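Local atomic coordinates of cellulase (PDB entry 5HOS), a protein that probably hydrolyses internal beta-1,4-glucosidic bonds of cellulose and related glucans. Residues E227-L232 with F268-G273; F272-T277 with W301-A306. One frame throughout, in Å; residues are numbered along the deposited sequence.

Contact 1 (E227-L232 with F268-G273); sequences EAHQYL and FLAEFG
E227-L232 and F268-G273 run as neighbouring parallel strands whose short axes cross at 45°, with A228 N bonded to F268 O (3.0 Å), A270 N weakly to A228 O, and Q230 N to E271 O. A270 is an extra residue in this pairing: A228 lies across from L269, but H229 already lies across from E271. The methyl of A270 rests against the carboxylate of E227, CB 3.4 Å from E227 OE2.

One face of the sheet carries E227, H229, Y231 and E271. The side chain of E271 leaves with CG opposite the carbonyl carbon (chi1 -67°) and stays extended, which lays it over the imidazole of H229: CG sits 3.7 Å from the ring centroid in a CH-pi contact, and the carboxylate is stacked only 19° from the ring plane. Two residues beyond H229, on the same face, Y231 OH donates to E271 OE1 (2.8 Å), arriving on the anti side and somewhat out of the carboxylate plane. Bonds at its edge fix the rotation of the imidazole: H229 NE2 donates to the anti lone pair of E227 OE2 (2.8 Å), in the ring plane, and H229 ND1 is bonded to E159. R72 forms salt bridges with E227 OE2 and E271 OE2. In family 5 the nucleophile ends the seventh strand and the acid/base follows the fourth; E271 and E159 probably fill these roles, with H229, Y231 and R72 positioning E271.

The other face carries A228, Q230, L269 and F272. L269 CD1 meets Q230 CB at 3.9 Å, while Q230 OE1 accepts from the backbone N of H199.

As the two strands of a beta-alpha-beta unit, they turn E227, H229, Y231 and E271 into the barrel, while A228 and Q230 pack on connecting helix 248-262 and L269 and F272 on helix 278-293.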
ATOM      1  N   GLU A 227       4.359   6.362  -2.932  1.00 15.53           N
ATOM      2  CA  GLU A 227       3.972   5.503  -1.825  1.00 16.01           C
ATOM      3  C   GLU A 227       5.174   5.304  -0.934  1.00 16.01           C
ATOM      4  O   GLU A 227       6.224   4.890  -1.411  1.00 14.56           O
ATOM      5  CB  GLU A 227       3.489   4.155  -2.342  1.00 15.00           C
ATOM      6  CG  GLU A 227       3.248   3.127  -1.238  1.00 14.59           C
ATOM      7  CD  GLU A 227       2.567   1.864  -1.706  1.00 14.83           C
ATOM      8  OE1 GLU A 227       1.858   1.908  -2.711  1.00 16.70           O
ATOM      9  OE2 GLU A 227       2.726   0.814  -1.044  1.00 16.36           O
ATOM     10  N   ALA A 228       5.004   5.602   0.350  1.00 17.40           N
ATOM     11  CA  ALA A 228       6.008   5.357   1.370  1.00 17.67           C
ATOM     12  C   ALA A 228       5.419   4.524   2.493  1.00 16.41           C
ATOM     13  O   ALA A 228       4.211   4.545   2.729  1.00 17.59           O
ATOM     14  CB  ALA A 228       6.518   6.671   1.921  1.00 20.68           C
ATOM     15  N   HIS A 229       6.276   3.753   3.157  1.00 15.98           N
ATOM     16  CA  HIS A 229       5.892   2.987   4.333  1.00 16.05           C
ATOM     17  C   HIS A 229       6.695   3.497   5.523  1.00 16.41           C
ATOM     18  O   HIS A 229       7.816   3.971   5.357  1.00 16.79           O
ATOM     19  CB  HIS A 229       6.176   1.502   4.112  1.00 16.53           C
ATOM     20  CG  HIS A 229       5.347   0.876   3.032  1.00 15.98           C
ATOM     21  ND1 HIS A 229       5.378  -0.473   2.774  1.00 16.57           N
ATOM     22  CD2 HIS A 229       4.489   1.407   2.127  1.00 16.07           C
ATOM     23  CE1 HIS A 229       4.565  -0.750   1.773  1.00 15.45           C
ATOM     24  NE2 HIS A 229       4.010   0.375   1.363  1.00 15.34           N
ATOM     25  N   GLN A 230       6.128   3.410   6.723  1.00 17.41           N
ATOM     26  CA  GLN A 230       6.850   3.877   7.911  1.00 18.14           C
ATOM     27  C   GLN A 230       6.390   3.187   9.170  1.00 19.02           C
ATOM     28  O   GLN A 230       5.212   3.262   9.523  1.00 19.12           O
ATOM     29  CB  GLN A 230       6.716   5.399   8.093  1.00 18.74           C
ATOM     30  CG  GLN A 230       7.705   5.974   9.108  1.00 19.67           C
ATOM     31  CD  GLN A 230       9.144   5.679   8.731  1.00 19.05           C
ATOM     32  OE1 GLN A 230       9.616   6.135   7.696  1.00 19.48           O
ATOM     33  NE2 GLN A 230       9.840   4.895   9.553  1.00 19.88           N
ATOM     34  N   TYR A 231       7.332   2.515   9.830  1.00 19.39           N
ATOM     35  CA  TYR A 231       7.116   1.941  11.147  1.00 19.45           C
ATOM     36  C   TYR A 231       7.946   2.685  12.198  1.00 22.87           C
ATOM     37  O   TYR A 231       8.915   3.393  11.870  1.00 22.72           O
ATOM     38  CB  TYR A 231       7.387   0.444  11.108  1.00 19.28           C
ATOM     39  CG  TYR A 231       6.359  -0.273  10.245  1.00 19.46           C
ATOM     40  CD1 TYR A 231       5.133  -0.689  10.783  1.00 18.41           C
ATOM     41  CD2 TYR A 231       6.582  -0.492   8.885  1.00 19.37           C
ATOM     42  CE1 TYR A 231       4.182  -1.326   9.994  1.00 19.96           C
ATOM     43  CE2 TYR A 231       5.630  -1.131   8.088  1.00 19.30           C
ATOM     44  CZ  TYR A 231       4.431  -1.546   8.649  1.00 20.97           C
ATOM     45  OH  TYR A 231       3.478  -2.176   7.867  1.00 22.28           O
ATOM     46  N   LEU A 232       7.521   2.566  13.453  1.00 23.78           N
ATOM     47  CA  LEU A 232       8.010   3.426  14.533  1.00 24.24           C
ATOM     48  C   LEU A 232       8.854   2.695  15.572  1.00 23.74           C
ATOM     49  O   LEU A 232       9.223   3.281  16.592  1.00 25.71           O
ATOM     50  CB  LEU A 232       6.829   4.134  15.207  1.00 26.71           C
ATOM     51  CG  LEU A 232       5.923   5.005  14.324  1.00 30.35           C
ATOM     52  CD1 LEU A 232       5.150   5.989  15.192  1.00 29.63           C
ATOM     53  CD2 LEU A 232       6.681   5.772  13.259  1.00 34.97           C
ATOM     54  N   PHE A 268       1.610   9.066  -0.258  1.00 17.38           N
ATOM     55  CA  PHE A 268       0.604   8.174   0.340  1.00 16.34           C
ATOM     56  C   PHE A 268       1.341   7.238   1.283  1.00 17.44           C
ATOM     57  O   PHE A 268       2.207   6.470   0.839  1.00 16.84           O
ATOM     58  CB  PHE A 268      -0.133   7.371  -0.737  1.00 17.29           C
ATOM     59  CG  PHE A 268      -1.454   6.784  -0.276  1.00 17.49           C
ATOM     60  CD1 PHE A 268      -1.501   5.762   0.659  1.00 17.93           C
ATOM     61  CD2 PHE A 268      -2.650   7.227  -0.822  1.00 16.76           C
ATOM     62  CE1 PHE A 268      -2.719   5.219   1.062  1.00 18.40           C
ATOM     63  CE2 PHE A 268      -3.868   6.693  -0.423  1.00 17.02           C
ATOM     64  CZ  PHE A 268      -3.902   5.693   0.525  1.00 17.22           C
ATOM     65  N   LEU A 269       0.999   7.294   2.569  1.00 17.06           N
ATOM     66  CA  LEU A 269       1.620   6.431   3.564  1.00 17.25           C
ATOM     67  C   LEU A 269       0.825   5.116   3.608  1.00 17.68           C
ATOM     68  O   LEU A 269      -0.074   4.943   4.423  1.00 17.89           O
ATOM     69  CB  LEU A 269       1.691   7.129   4.928  1.00 18.78           C
ATOM     70  CG  LEU A 269       2.626   6.491   5.961  1.00 19.54           C
ATOM     71  CD1 LEU A 269       4.086   6.609   5.542  1.00 20.64           C
ATOM     72  CD2 LEU A 269       2.418   7.134   7.330  1.00 21.18           C
ATOM     73  N   ALA A 270       1.153   4.208   2.692  1.00 17.83           N
ATOM     74  CA  ALA A 270       0.324   3.025   2.439  1.00 15.98           C
ATOM     75  C   ALA A 270       0.461   1.928   3.496  1.00 16.19           C
ATOM     76  O   ALA A 270      -0.379   1.030   3.555  1.00 18.12           O
ATOM     77  CB  ALA A 270       0.602   2.450   1.061  1.00 17.43           C
ATOM     78  N   GLU A 271       1.538   1.971   4.281  1.00 16.19           N
ATOM     79  CA  GLU A 271       1.667   1.114   5.455  1.00 16.50           C
ATOM     80  C   GLU A 271       2.284   1.914   6.578  1.00 17.65           C
ATOM     81  O   GLU A 271       3.293   2.603   6.379  1.00 17.83           O
ATOM     82  CB  GLU A 271       2.570  -0.097   5.202  1.00 18.02           C
ATOM     83  CG  GLU A 271       2.028  -1.117   4.219  1.00 18.77           C
ATOM     84  CD  GLU A 271       2.804  -2.423   4.213  1.00 21.49           C
ATOM     85  OE1 GLU A 271       3.608  -2.653   5.150  1.00 23.56           O
ATOM     86  OE2 GLU A 271       2.602  -3.227   3.264  1.00 20.65           O
ATOM     87  N   PHE A 272       1.658   1.803   7.748  1.00 19.65           N
ATOM     88  CA  PHE A 272       2.226   2.248   9.019  1.00 19.62           C
ATOM     89  C   PHE A 272       1.443   1.552  10.114  1.00 21.15           C
ATOM     90  O   PHE A 272       0.290   1.155   9.904  1.00 21.91           O
ATOM     91  CB  PHE A 272       2.135   3.768   9.188  1.00 20.56           C
ATOM     92  CG  PHE A 272       0.730   4.285   9.305  1.00 20.03           C
ATOM     93  CD1 PHE A 272      -0.118   4.307   8.194  1.00 20.84           C
ATOM     94  CD2 PHE A 272       0.241   4.737  10.522  1.00 20.40           C
ATOM     95  CE1 PHE A 272      -1.417   4.767   8.301  1.00 20.95           C
ATOM     96  CE2 PHE A 272      -1.054   5.211  10.627  1.00 22.19           C
ATOM     97  CZ  PHE A 272      -1.887   5.224   9.521  1.00 22.12           C
ATOM     98  N   GLY A 273       2.070   1.402  11.272  1.00 21.88           N
ATOM     99  CA  GLY A 273       1.431   0.746  12.399  1.00 22.96           C
ATOM    100  C   GLY A 273       2.177   1.029  13.677  1.00 24.37           C
ATOM    101  O   GLY A 273       3.353   1.376  13.651  1.00 26.62           O
TER
HETATM  102  O   HOH W   1       5.858   0.604  14.268  1.00 24.78           O

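Contact 2 (F272-T277 with W301-A306); sequences FGTGNT and WSWWAA
The indole of W303 presents its edge to the phenyl face of F272, an offset edge-to-face pair with planes at 84° and closest carbons F272 CE2 and W303 CE3 at 3.6 Å. One face of that indole is covered by the backbone of the adjoining strand: G273 CA stands 3.9 Å from the centroid of the six-membered ring as a CH-pi donor, and F272 O lies nearer the rim on the same side. At the indole's edge come T274 OG1, 3.4 Å from W303 CH2, and A305 O. The phenyl ring in turn has W301 CE3 at its own edge, 3.4 Å from F272 CZ, and F272 CE1 pressed close to the S302-W303 peptide. F272 is thus shared between two tryptophans in an aromatic cluster; its CG lies between the backbone N and the carbonyl carbon (chi1 66°), which carries the ring toward strand 301-303.

A single backbone bond ties the segments: W304 N donates to F272 O at 2.8 Å, almost perfectly straight. Beyond it the chains part. The indole nitrogen of W303 is held by F316 O, and its ring also packs on L333 of helix 330-341; W301 lies between that helix and L288 and M291 of helix 278-293.

At W304 the chain turns a corner, and the peptide leading to A305 is cis, with the methyl of A305 over one face of the W304 indole. A tryptophan followed by a cis peptide at the end of the eighth strand is a hallmark of family 5 and related (beta/alpha)8-barrel glycosidases, where it commonly lines the glucan cleft; W304, next to E38 and W310, is consistent with such a place.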
ATOM      1  N   PHE A 272       1.658   1.803   7.748  1.00 19.65           N
ATOM      2  CA  PHE A 272       2.226   2.248   9.019  1.00 19.62           C
ATOM      3  C   PHE A 272       1.443   1.552  10.114  1.00 21.15           C
ATOM      4  O   PHE A 272       0.290   1.155   9.904  1.00 21.91           O
ATOM      5  CB  PHE A 272       2.135   3.768   9.188  1.00 20.56           C
ATOM      6  CG  PHE A 272       0.730   4.285   9.305  1.00 20.03           C
ATOM      7  CD1 PHE A 272      -0.118   4.307   8.194  1.00 20.84           C
ATOM      8  CD2 PHE A 272       0.241   4.737  10.522  1.00 20.40           C
ATOM      9  CE1 PHE A 272      -1.417   4.767   8.301  1.00 20.95           C
ATOM     10  CE2 PHE A 272      -1.054   5.211  10.627  1.00 22.19           C
ATOM     11  CZ  PHE A 272      -1.887   5.224   9.521  1.00 22.12           C
ATOM     12  N   GLY A 273       2.070   1.402  11.272  1.00 21.88           N
ATOM     13  CA  GLY A 273       1.431   0.746  12.399  1.00 22.96           C
ATOM     14  C   GLY A 273       2.177   1.029  13.677  1.00 24.37           C
ATOM     15  O   GLY A 273       3.353   1.376  13.651  1.00 26.62           O
ATOM     16  N   THR A 274       1.478   0.864  14.791  1.00 25.55           N
ATOM     17  CA  THR A 274       2.009   1.128  16.136  1.00 26.19           C
ATOM     18  C   THR A 274       1.293   0.198  17.108  1.00 26.96           C
ATOM     19  O   THR A 274       0.113  -0.122  16.912  1.00 23.88           O
ATOM     20  CB  THR A 274       1.801   2.591  16.610  1.00 28.96           C
ATOM     21  OG1 THR A 274       0.408   2.937  16.592  1.00 28.26           O
ATOM     22  CG2 THR A 274       2.583   3.578  15.756  1.00 30.07           C
ATOM     23  N   GLY A 275       2.006  -0.248  18.140  1.00 27.42           N
ATOM     24  CA  GLY A 275       1.416  -1.109  19.145  1.00 27.20           C
ATOM     25  C   GLY A 275       0.610  -0.307  20.146  1.00 28.22           C
ATOM     26  O   GLY A 275       0.565   0.925  20.088  1.00 28.48           O
ATOM     27  N   ASN A 276      -0.023  -1.026  21.068  1.00 28.23           N
ATOM     28  CA  ASN A 276      -0.859  -0.410  22.078  1.00 26.73           C
ATOM     29  C   ASN A 276      -0.039  -0.034  23.314  1.00 27.22           C
ATOM     30  O   ASN A 276      -0.034  -0.755  24.307  1.00 29.77           O
ATOM     31  CB  ASN A 276      -2.013  -1.341  22.453  1.00 28.28           C
ATOM     32  CG  ASN A 276      -2.964  -0.699  23.435  1.00 28.75           C
ATOM     33  OD1 ASN A 276      -3.202   0.501  23.371  1.00 31.49           O
ATOM     34  ND2 ASN A 276      -3.502  -1.486  24.358  1.00 29.50           N
ATOM     35  N   THR A 277       0.663   1.093  23.221  1.00 29.38           N
ATOM     36  CA  THR A 277       1.442   1.650  24.342  1.00 29.17           C
ATOM     37  C   THR A 277       1.219   3.154  24.406  1.00 29.24           C
ATOM     38  O   THR A 277       0.837   3.776  23.412  1.00 29.25           O
ATOM     39  CB  THR A 277       2.967   1.377  24.225  1.00 31.13           C
ATOM     40  OG1 THR A 277       3.544   2.186  23.188  1.00 33.02           O
ATOM     41  CG2 THR A 277       3.259  -0.092  23.945  1.00 33.22           C
ATOM     42  N   TRP A 301      -3.375   7.906   3.719  1.00 16.64           N
ATOM     43  CA  TRP A 301      -2.692   6.873   4.500  1.00 16.85           C
ATOM     44  C   TRP A 301      -3.556   5.646   4.681  1.00 17.00           C
ATOM     45  O   TRP A 301      -4.776   5.717   4.559  1.00 16.73           O
ATOM     46  CB  TRP A 301      -2.228   7.404   5.859  1.00 17.98           C
ATOM     47  CG  TRP A 301      -3.259   8.142   6.725  1.00 19.31           C
ATOM     48  CD1 TRP A 301      -3.334   9.488   6.903  1.00 21.11           C
ATOM     49  CD2 TRP A 301      -4.279   7.575   7.568  1.00 19.80           C
ATOM     50  NE1 TRP A 301      -4.344   9.806   7.772  1.00 22.14           N
ATOM     51  CE2 TRP A 301      -4.940   8.652   8.203  1.00 20.90           C
ATOM     52  CE3 TRP A 301      -4.708   6.268   7.840  1.00 17.46           C
ATOM     53  CZ2 TRP A 301      -6.012   8.464   9.092  1.00 20.35           C
ATOM     54  CZ3 TRP A 301      -5.775   6.084   8.732  1.00 18.71           C
ATOM     55  CH2 TRP A 301      -6.406   7.177   9.347  1.00 19.90           C
ATOM     56  N   SER A 302      -2.905   4.517   4.961  1.00 16.95           N
ATOM     57  CA  SER A 302      -3.601   3.269   5.240  1.00 17.14           C
ATOM     58  C   SER A 302      -2.797   2.442   6.239  1.00 17.51           C
ATOM     59  O   SER A 302      -1.627   2.116   6.013  1.00 18.81           O
ATOM     60  CB  SER A 302      -3.931   2.468   3.956  1.00 18.01           C
ATOM     61  OG  SER A 302      -2.810   2.295   3.098  1.00 17.28           O
ATOM     62  N   TRP A 303      -3.442   2.175   7.372  1.00 18.26           N
ATOM     63  CA  TRP A 303      -2.873   1.437   8.497  1.00 19.75           C
ATOM     64  C   TRP A 303      -2.601  -0.018   8.149  1.00 19.41           C
ATOM     65  O   TRP A 303      -3.399  -0.652   7.448  1.00 20.19           O
ATOM     66  CB  TRP A 303      -3.879   1.501   9.654  1.00 21.58           C
ATOM     67  CG  TRP A 303      -3.578   0.669  10.849  1.00 22.10           C
ATOM     68  CD1 TRP A 303      -3.910  -0.645  11.051  1.00 22.98           C
ATOM     69  CD2 TRP A 303      -2.920   1.105  12.031  1.00 24.31           C
ATOM     70  NE1 TRP A 303      -3.479  -1.055  12.290  1.00 23.02           N
ATOM     71  CE2 TRP A 303      -2.878   0.004  12.918  1.00 24.26           C
ATOM     72  CE3 TRP A 303      -2.364   2.328  12.437  1.00 25.60           C
ATOM     73  CZ2 TRP A 303      -2.297   0.090  14.184  1.00 24.13           C
ATOM     74  CZ3 TRP A 303      -1.785   2.413  13.695  1.00 24.95           C
ATOM     75  CH2 TRP A 303      -1.757   1.303  14.551  1.00 26.42           C
ATOM     76  N   TRP A 304      -1.484  -0.546   8.647  1.00 20.39           N
ATOM     77  CA  TRP A 304      -1.189  -1.975   8.565  1.00 21.00           C
ATOM     78  C   TRP A 304      -1.351  -2.537   9.986  1.00 21.74           C
ATOM     79  O   TRP A 304      -0.576  -2.160  10.865  1.00 22.98           O
ATOM     80  CB  TRP A 304       0.242  -2.233   8.066  1.00 21.03           C
ATOM     81  CG  TRP A 304       0.504  -3.699   7.924  1.00 20.89           C
ATOM     82  CD1 TRP A 304       0.901  -4.559   8.903  1.00 21.69           C
ATOM     83  CD2 TRP A 304       0.330  -4.490   6.744  1.00 20.54           C
ATOM     84  NE1 TRP A 304       0.997  -5.837   8.405  1.00 21.61           N
ATOM     85  CE2 TRP A 304       0.644  -5.826   7.084  1.00 20.87           C
ATOM     86  CE3 TRP A 304      -0.072  -4.204   5.437  1.00 20.62           C
ATOM     87  CZ2 TRP A 304       0.588  -6.868   6.156  1.00 22.67           C
ATOM     88  CZ3 TRP A 304      -0.133  -5.242   4.513  1.00 21.10           C
ATOM     89  CH2 TRP A 304       0.190  -6.560   4.878  1.00 22.53           C
ATOM     90  N   ALA A 305      -2.316  -3.420  10.252  1.00 23.01           N
ATOM     91  CA  ALA A 305      -3.302  -3.955   9.290  1.00 22.52           C
ATOM     92  C   ALA A 305      -4.511  -4.483  10.039  1.00 23.02           C
ATOM     93  O   ALA A 305      -4.535  -4.491  11.260  1.00 22.83           O
ATOM     94  CB  ALA A 305      -2.691  -5.078   8.467  1.00 23.28           C
ATOM     95  N   ALA A 306      -5.514  -4.911   9.280  1.00 23.04           N
ATOM     96  CA  ALA A 306      -6.606  -5.719   9.790  1.00 23.40           C
ATOM     97  C   ALA A 306      -6.769  -6.925   8.852  1.00 25.55           C
ATOM     98  O   ALA A 306      -5.932  -7.162   7.978  1.00 23.17           O
ATOM     99  CB  ALA A 306      -7.878  -4.891   9.886  1.00 23.02           C
TER

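Overall arrangement
Contacts 1 and 2 lie about 9 Å apart, centre to centre, and are successive joints of one closed eight-stranded parallel barrel, a TIM or (beta/alpha)8 barrel. Along the chain come strand 224-231, helix 248-262, strand 267-273, helix 278-293 and strand 298-306, so two overlapping beta-alpha-beta units share the middle strand, and F272 and G273 belong to both contacts. L269 O and A270 O each probably accept a hydrogen bond from S302, and Y231 OH packs on W304 CB. Contact 1 gathers charged groups at the C-terminal end of the strands, where family 5 enzymes place their active site; contact 2 packs its aromatic cluster against the outer helices and puts W304 probably beside the cleft.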